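Local coordinates for protein leucyl aminopeptidase (Trypanosoma brucei brucei, PDB 5NTD) that probably removes leucine and other residues one at a time from the N-termini of peptides as a metal-binding M17 aminopeptidase, at residues G[54-59]-G[102-107]; G[153-158]-G[204-209]; G[210-215]-G[319-324]. All coordinates share one frame; numbering follows the deposited sequence.

Interaction 1 (G[54-59]-G[102-107]); sequences KQLRDP and VVVGEV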
# COMPACT_ATOMS: atom_id res chain seq x y z
N LYS G 54 22.03 45.63 6.71
CA LYS G 54 22.96 46.64 7.29
C LYS G 54 24.23 46.76 6.48
O LYS G 54 24.65 47.86 6.14
CB LYS G 54 23.29 46.35 8.77
N GLN G 55 24.82 45.63 6.11
CA GLN G 55 26.09 45.68 5.33
C GLN G 55 25.94 46.42 3.99
O GLN G 55 26.78 47.20 3.56
CB GLN G 55 26.62 44.31 5.02
CG GLN G 55 27.20 43.60 6.20
CD GLN G 55 27.28 42.10 5.97
OE1 GLN G 55 26.74 41.56 5.01
NE2 GLN G 55 27.98 41.42 6.85
N LEU G 56 24.81 46.18 3.36
CA LEU G 56 24.46 46.84 2.07
C LEU G 56 24.36 48.38 2.17
O LEU G 56 24.48 49.08 1.17
CB LEU G 56 23.15 46.26 1.46
CG LEU G 56 23.24 44.81 0.93
CD1 LEU G 56 21.83 44.25 0.69
CD2 LEU G 56 24.08 44.73 -0.34
N ARG G 57 24.12 48.86 3.39
CA ARG G 57 23.97 50.30 3.67
C ARG G 57 25.23 50.94 4.29
O ARG G 57 25.25 52.13 4.60
CB ARG G 57 22.75 50.55 4.55
CG ARG G 57 21.47 50.35 3.77
CD ARG G 57 20.25 50.21 4.65
NE ARG G 57 19.03 50.01 3.84
CZ ARG G 57 18.76 48.92 3.14
NH1 ARG G 57 19.58 47.87 3.15
NH2 ARG G 57 17.64 48.84 2.43
N ASP G 58 26.27 50.16 4.41
CA ASP G 58 27.57 50.67 4.86
C ASP G 58 28.08 51.67 3.83
O ASP G 58 27.97 51.44 2.61
CB ASP G 58 28.58 49.52 5.05
CG ASP G 58 29.88 49.97 5.73
OD1 ASP G 58 30.70 50.68 5.09
OD2 ASP G 58 30.06 49.66 6.92
N PRO G 59 28.67 52.80 4.29
CA PRO G 59 29.23 53.81 3.36
C PRO G 59 30.26 53.24 2.36
O PRO G 59 30.32 53.69 1.23
CB PRO G 59 29.89 54.80 4.30
CG PRO G 59 29.11 54.70 5.56
CD PRO G 59 28.66 53.28 5.68
N VAL G 102 23.75 44.60 -12.58
CA VAL G 102 24.16 44.48 -11.19
C VAL G 102 23.03 43.85 -10.40
O VAL G 102 21.94 44.41 -10.35
CB VAL G 102 24.50 45.84 -10.54
CG1 VAL G 102 24.87 45.67 -9.07
CG2 VAL G 102 25.65 46.49 -11.27
N VAL G 103 23.31 42.69 -9.81
CA VAL G 103 22.29 41.95 -9.04
C VAL G 103 22.62 42.02 -7.59
O VAL G 103 23.66 41.56 -7.15
CB VAL G 103 22.19 40.47 -9.44
CG1 VAL G 103 21.10 39.76 -8.64
CG2 VAL G 103 21.89 40.35 -10.92
N VAL G 104 21.73 42.65 -6.86
CA VAL G 104 21.87 42.80 -5.40
C VAL G 104 21.10 41.64 -4.72
O VAL G 104 19.98 41.34 -5.13
CB VAL G 104 21.31 44.13 -4.90
CG1 VAL G 104 21.39 44.23 -3.40
CG2 VAL G 104 22.06 45.28 -5.53
N GLY G 105 21.70 41.07 -3.68
CA GLY G 105 21.06 40.04 -2.86
C GLY G 105 21.20 40.30 -1.39
O GLY G 105 22.29 40.57 -0.92
N GLU G 106 20.09 40.23 -0.69
CA GLU G 106 20.04 40.51 0.75
C GLU G 106 20.06 39.20 1.56
O GLU G 106 19.14 38.40 1.50
CB GLU G 106 18.84 41.39 1.16
CG GLU G 106 18.88 41.85 2.62
CD GLU G 106 17.65 42.65 3.02
OE1 GLU G 106 17.25 43.56 2.28
OE2 GLU G 106 17.06 42.36 4.11
N VAL G 107 21.09 39.08 2.36
CA VAL G 107 21.26 37.95 3.31
C VAL G 107 20.57 38.27 4.64
O VAL G 107 20.81 39.32 5.22
CB VAL G 107 22.74 37.67 3.58
CG1 VAL G 107 22.91 36.44 4.46
CG2 VAL G 107 23.49 37.50 2.27

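Interaction 2 (G[153-158]-G[204-209]); sequences IAAAVA and TSTQLC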
# COMPACT_ATOMS: atom_id res chain seq x y z
N ILE G 153 31.69 31.33 3.31
CA ILE G 153 31.37 31.99 2.02
C ILE G 153 32.04 31.27 0.87
O ILE G 153 31.44 31.06 -0.17
CB ILE G 153 31.65 33.49 1.99
CG1 ILE G 153 30.40 34.26 2.40
CG2 ILE G 153 31.93 33.95 0.57
CD1 ILE G 153 30.34 34.58 3.84
N ALA G 154 33.27 30.86 1.08
CA ALA G 154 33.99 30.14 0.01
C ALA G 154 33.26 28.87 -0.42
O ALA G 154 33.09 28.59 -1.59
CB ALA G 154 35.39 29.81 0.45
N ALA G 155 32.87 28.09 0.56
CA ALA G 155 32.14 26.84 0.31
C ALA G 155 30.75 27.14 -0.32
O ALA G 155 30.31 26.45 -1.20
CB ALA G 155 32.01 26.03 1.60
N ALA G 156 30.12 28.19 0.18
CA ALA G 156 28.79 28.59 -0.27
C ALA G 156 28.78 28.95 -1.73
O ALA G 156 27.88 28.57 -2.47
CB ALA G 156 28.27 29.75 0.54
N VAL G 157 29.81 29.66 -2.15
CA VAL G 157 29.95 30.06 -3.55
C VAL G 157 30.41 28.90 -4.42
O VAL G 157 29.94 28.71 -5.54
CB VAL G 157 30.91 31.24 -3.72
CG1 VAL G 157 31.16 31.54 -5.19
CG2 VAL G 157 30.32 32.46 -3.04
N ALA G 158 31.30 28.09 -3.87
CA ALA G 158 31.71 26.84 -4.55
C ALA G 158 30.51 25.95 -4.93
O ALA G 158 30.47 25.35 -6.01
CB ALA G 158 32.67 26.05 -3.68
N THR G 204 37.55 23.86 -4.33
CA THR G 204 37.82 22.72 -5.24
C THR G 204 37.27 21.41 -4.66
O THR G 204 36.66 20.61 -5.37
CB THR G 204 39.33 22.60 -5.53
OG1 THR G 204 39.77 23.84 -6.10
CG2 THR G 204 39.64 21.45 -6.51
N SER G 205 37.51 21.20 -3.37
CA SER G 205 37.06 19.97 -2.70
C SER G 205 35.52 19.92 -2.60
O SER G 205 34.92 18.87 -2.77
CB SER G 205 37.68 19.82 -1.33
OG SER G 205 38.94 19.16 -1.44
N THR G 206 34.89 21.06 -2.31
CA THR G 206 33.43 21.14 -2.31
C THR G 206 32.85 20.71 -3.68
O THR G 206 31.91 19.94 -3.76
CB THR G 206 32.95 22.55 -2.02
OG1 THR G 206 33.38 22.91 -0.71
CG2 THR G 206 31.41 22.65 -2.08
N GLN G 207 33.49 21.20 -4.74
CA GLN G 207 33.03 20.97 -6.12
C GLN G 207 33.37 19.59 -6.65
O GLN G 207 32.59 18.99 -7.38
CB GLN G 207 33.56 22.01 -7.06
CG GLN G 207 32.93 23.37 -6.77
CD GLN G 207 33.46 24.47 -7.67
OE1 GLN G 207 34.55 24.35 -8.25
NE2 GLN G 207 32.71 25.54 -7.77
N LEU G 208 34.52 19.06 -6.26
CA LEU G 208 34.85 17.66 -6.60
C LEU G 208 33.85 16.72 -5.92
O LEU G 208 33.38 15.77 -6.51
CB LEU G 208 36.27 17.30 -6.18
CG LEU G 208 36.67 15.85 -6.42
CD1 LEU G 208 36.53 15.48 -7.88
CD2 LEU G 208 38.11 15.63 -5.98
N CYS G 209 33.58 16.99 -4.66
CA CYS G 209 32.61 16.22 -3.86
C CYS G 209 31.25 16.26 -4.55
O CYS G 209 30.62 15.23 -4.80
CB CYS G 209 32.52 16.77 -2.47
SG CYS G 209 31.44 15.82 -1.37

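Interaction 3 (G[210-215]-G[319-324]); sequences QRLVDA and VFCGFL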
# COMPACT_ATOMS: atom_id res chain seq x y z
N GLN G 210 30.86 17.46 -4.94
CA GLN G 210 29.63 17.67 -5.71
C GLN G 210 29.61 16.85 -6.99
O GLN G 210 28.60 16.20 -7.34
CB GLN G 210 29.45 19.14 -6.04
CG GLN G 210 28.08 19.49 -6.55
CD GLN G 210 28.05 20.86 -7.20
OE1 GLN G 210 27.44 21.79 -6.70
NE2 GLN G 210 28.70 20.97 -8.36
N ARG G 211 30.74 16.84 -7.67
CA ARG G 211 30.86 16.13 -8.97
C ARG G 211 30.65 14.65 -8.78
O ARG G 211 29.92 14.00 -9.54
CB ARG G 211 32.24 16.40 -9.57
CG ARG G 211 32.39 15.86 -10.99
CD ARG G 211 33.74 16.24 -11.62
NE ARG G 211 33.81 15.69 -12.96
CZ ARG G 211 33.15 16.17 -14.02
NH1 ARG G 211 32.41 17.27 -13.93
NH2 ARG G 211 33.22 15.52 -15.18
N LEU G 212 31.32 14.10 -7.79
CA LEU G 212 31.28 12.66 -7.52
C LEU G 212 29.84 12.22 -7.15
O LEU G 212 29.35 11.18 -7.59
CB LEU G 212 32.25 12.26 -6.43
CG LEU G 212 33.75 12.48 -6.74
CD1 LEU G 212 34.55 12.36 -5.49
CD2 LEU G 212 34.26 11.49 -7.78
N VAL G 213 29.19 13.04 -6.35
CA VAL G 213 27.84 12.74 -5.86
C VAL G 213 26.80 12.87 -6.98
O VAL G 213 25.99 11.98 -7.19
CB VAL G 213 27.50 13.61 -4.64
CG1 VAL G 213 26.07 13.36 -4.18
CG2 VAL G 213 28.45 13.27 -3.51
N ASP G 214 26.89 13.96 -7.73
CA ASP G 214 26.02 14.21 -8.92
C ASP G 214 26.15 13.10 -9.97
O ASP G 214 25.21 12.74 -10.63
CB ASP G 214 26.39 15.52 -9.63
CG ASP G 214 25.69 16.74 -9.05
OD1 ASP G 214 24.63 16.60 -8.41
OD2 ASP G 214 26.25 17.83 -9.21
N ALA G 215 27.36 12.58 -10.13
CA ALA G 215 27.65 11.65 -11.21
C ALA G 215 26.75 10.45 -11.07
O ALA G 215 26.62 9.89 -9.98
CB ALA G 215 29.11 11.23 -11.20
N VAL G 319 34.52 12.39 2.96
CA VAL G 319 35.79 12.06 3.62
C VAL G 319 36.95 12.09 2.62
O VAL G 319 38.05 12.53 2.94
CB VAL G 319 35.78 10.73 4.38
CG1 VAL G 319 34.75 10.79 5.49
CG2 VAL G 319 35.54 9.53 3.48
N PHE G 320 36.70 11.63 1.42
CA PHE G 320 37.73 11.65 0.38
C PHE G 320 38.21 13.07 0.13
O PHE G 320 39.39 13.35 0.10
CB PHE G 320 37.22 11.06 -0.93
CG PHE G 320 38.22 11.09 -2.04
CD1 PHE G 320 39.45 10.47 -1.89
CD2 PHE G 320 37.93 11.71 -3.25
CE1 PHE G 320 40.38 10.48 -2.93
CE2 PHE G 320 38.85 11.73 -4.29
CZ PHE G 320 40.09 11.11 -4.12
N CYS G 321 37.27 13.98 -0.07
CA CYS G 321 37.61 15.36 -0.43
C CYS G 321 38.17 16.13 0.76
O CYS G 321 39.03 17.00 0.60
CB CYS G 321 36.45 16.05 -1.08
SG CYS G 321 36.00 15.33 -2.69
N GLY G 322 37.68 15.85 1.94
CA GLY G 322 38.22 16.45 3.18
C GLY G 322 39.68 16.04 3.36
O GLY G 322 40.54 16.82 3.74
N PHE G 323 39.93 14.77 3.08
CA PHE G 323 41.28 14.21 3.03
C PHE G 323 42.14 14.98 2.02
O PHE G 323 43.27 15.35 2.32
CB PHE G 323 41.25 12.75 2.69
CG PHE G 323 42.60 12.10 2.62
CD1 PHE G 323 43.15 11.50 3.73
CD2 PHE G 323 43.26 12.01 1.42
CE1 PHE G 323 44.36 10.82 3.65
CE2 PHE G 323 44.48 11.34 1.32
CZ PHE G 323 45.02 10.74 2.44
N LEU G 324 41.63 15.16 0.81
CA LEU G 324 42.39 15.87 -0.25
C LEU G 324 42.74 17.28 0.20
O LEU G 324 43.87 17.73 0.00
CB LEU G 324 41.64 15.96 -1.57
CG LEU G 324 41.47 14.65 -2.32
CD1 LEU G 324 40.76 14.93 -3.64
CD2 LEU G 324 42.80 13.94 -2.56

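Interaction 1 (G[54-59]-G[102-107])
The backbone bond from R57 N to K54 O, 3.0 Å long, closes the turn that carries L56, and it is L56 that meets V104, G105 and E106 of the strand. A second bond, from D58 N to Q55 O at 3.1 Å, continues the same turn. With the loop held this way, the L56 side chain enters with CG anti to the carbonyl carbon and beside the backbone N (chi1 -70°), and both of its methyls reach the strand. CD2 lies 4.1 Å from V104 CG1, and CD1 sits at the same distance from that methyl, which thus faces both tips of the L56 fork; the L56 and V104 side chains run alongside one another in opposed senses. CD1 also rests 4.0 Å from G105 O and 4.1 Å from E106 CA.

The strand is 99-107 of the N-terminal domain, whose MACRO-clan fold has a mixed sheet with helices packed on it. Helix 69-77 shares this face, A74 and I75 touching V104 and I75 touching L56, whereas V103, on the other side of the strand, meets A130 of helix 120-131. R57 and E106 carry opposite charges, but NH1 and OE1 are 5.0 Å apart, and NH1 is hydrogen-bonded to H53 O. The evidence thus points to apolar contact as the main tie between loop and strand: no polar bond links the two segments, and any attraction between R57 and E106 would be a longer-range addition.

Interaction 2 (G[153-158]-G[204-209])
The flat group here is the carboxamide of Q207, and A158 O lies almost in its plane, 5° out of it. NE2 donates to that oxygen over 2.9 Å with an N-H...O angle of 162°, and it approaches in the carbonyl plane, on a lone pair. N25 OD1 is another partner of NE2, while the OE1 side of the amide is bonded to Y22 OH and T24 OG1, so polar partners at both ends fix its rotation. The Q207 chain reaches A158 by running extended beyond CG, which stands beside the backbone N.

T206, the residue just before Q207, supplies the apolar part. Its CB is 3.9 Å from A158 CB and its CG2 4.0 Å from the same methyl, and CG2 also lies 4.1 Å from A155 O. OG1 bonds back to V202 O within its own helix and lies beside A155 CB, while CB and CG2 pack on A158 CB.

The segment axes approach to 8.9 Å at a crossing angle of -35°, a spacing consistent with the small alanines on one side. Helix 150-158 of the N-terminal domain is thereby joined to helix 196-214, whose later residues pack on helix 314-328 of the catalytic domain. Because A158 is the last residue of its helix, the Q207 amide gives a buried terminal carbonyl a donor from a different helix.

Interaction 3 (G[210-215]-G[319-324])
Along 210-215 the approach to F320 and C321 is made at L212, flanked by residues that turn to other parts of the protein. R211, just before it, sends its guanidinium group to N164 OD1, Y176 O and S18 OG. L212 itself points at helix 314-328: its CG stands beside the backbone N (chi1 -64°), and CD1 is the methyl that touches. That methyl is 4.1 Å from F320 CD2, reaching the ring obliquely, with the two side chains crossing at about a right angle. It is also 4.3 Å from C321 SG. L324 CG lies 4.2 Å above one face of the F320 ring, offset toward the rim.

This is helix-on-helix packing in the catalytic domain of the cytosol aminopeptidase family; helix 222-236 joins the cluster, I228 touching L212 and A229 touching F320, and helix 314-328 lies against strand 334-344 through V319 and F323. Helix 314-328 begins two residues after the manganese ligand D312. Next along the chain, V213 touches H311. D214, the last helical residue, bonds through OD2 to H163 ND1 and through OD1 to A506 N, while its carbonyl accepts from K310 NZ. A215 then leaves the helical conformation.

Overall arrangement
The three contacts follow one another along the chain, each closing before the next opens, and they run from the N-terminal domain into the catalytic one. Interaction 1 lies apart on the six-stranded sheet: its centre is about 23 Å from that of interaction 2, with nearest atoms about 8 Å apart, and about 33 Å from that of interaction 3. Interactions 2 and 3 have centres about 10 Å apart and share helix 196-214, whose residues 204-209 meet helix 150-158 while 210-215 meet helix 314-328. They also touch directly, S205 OG lying 3.0 Å from C321 O in a probable hydrogen bond. Helix 196-214 thus touches a helix of each domain, consistent with their junction lying there.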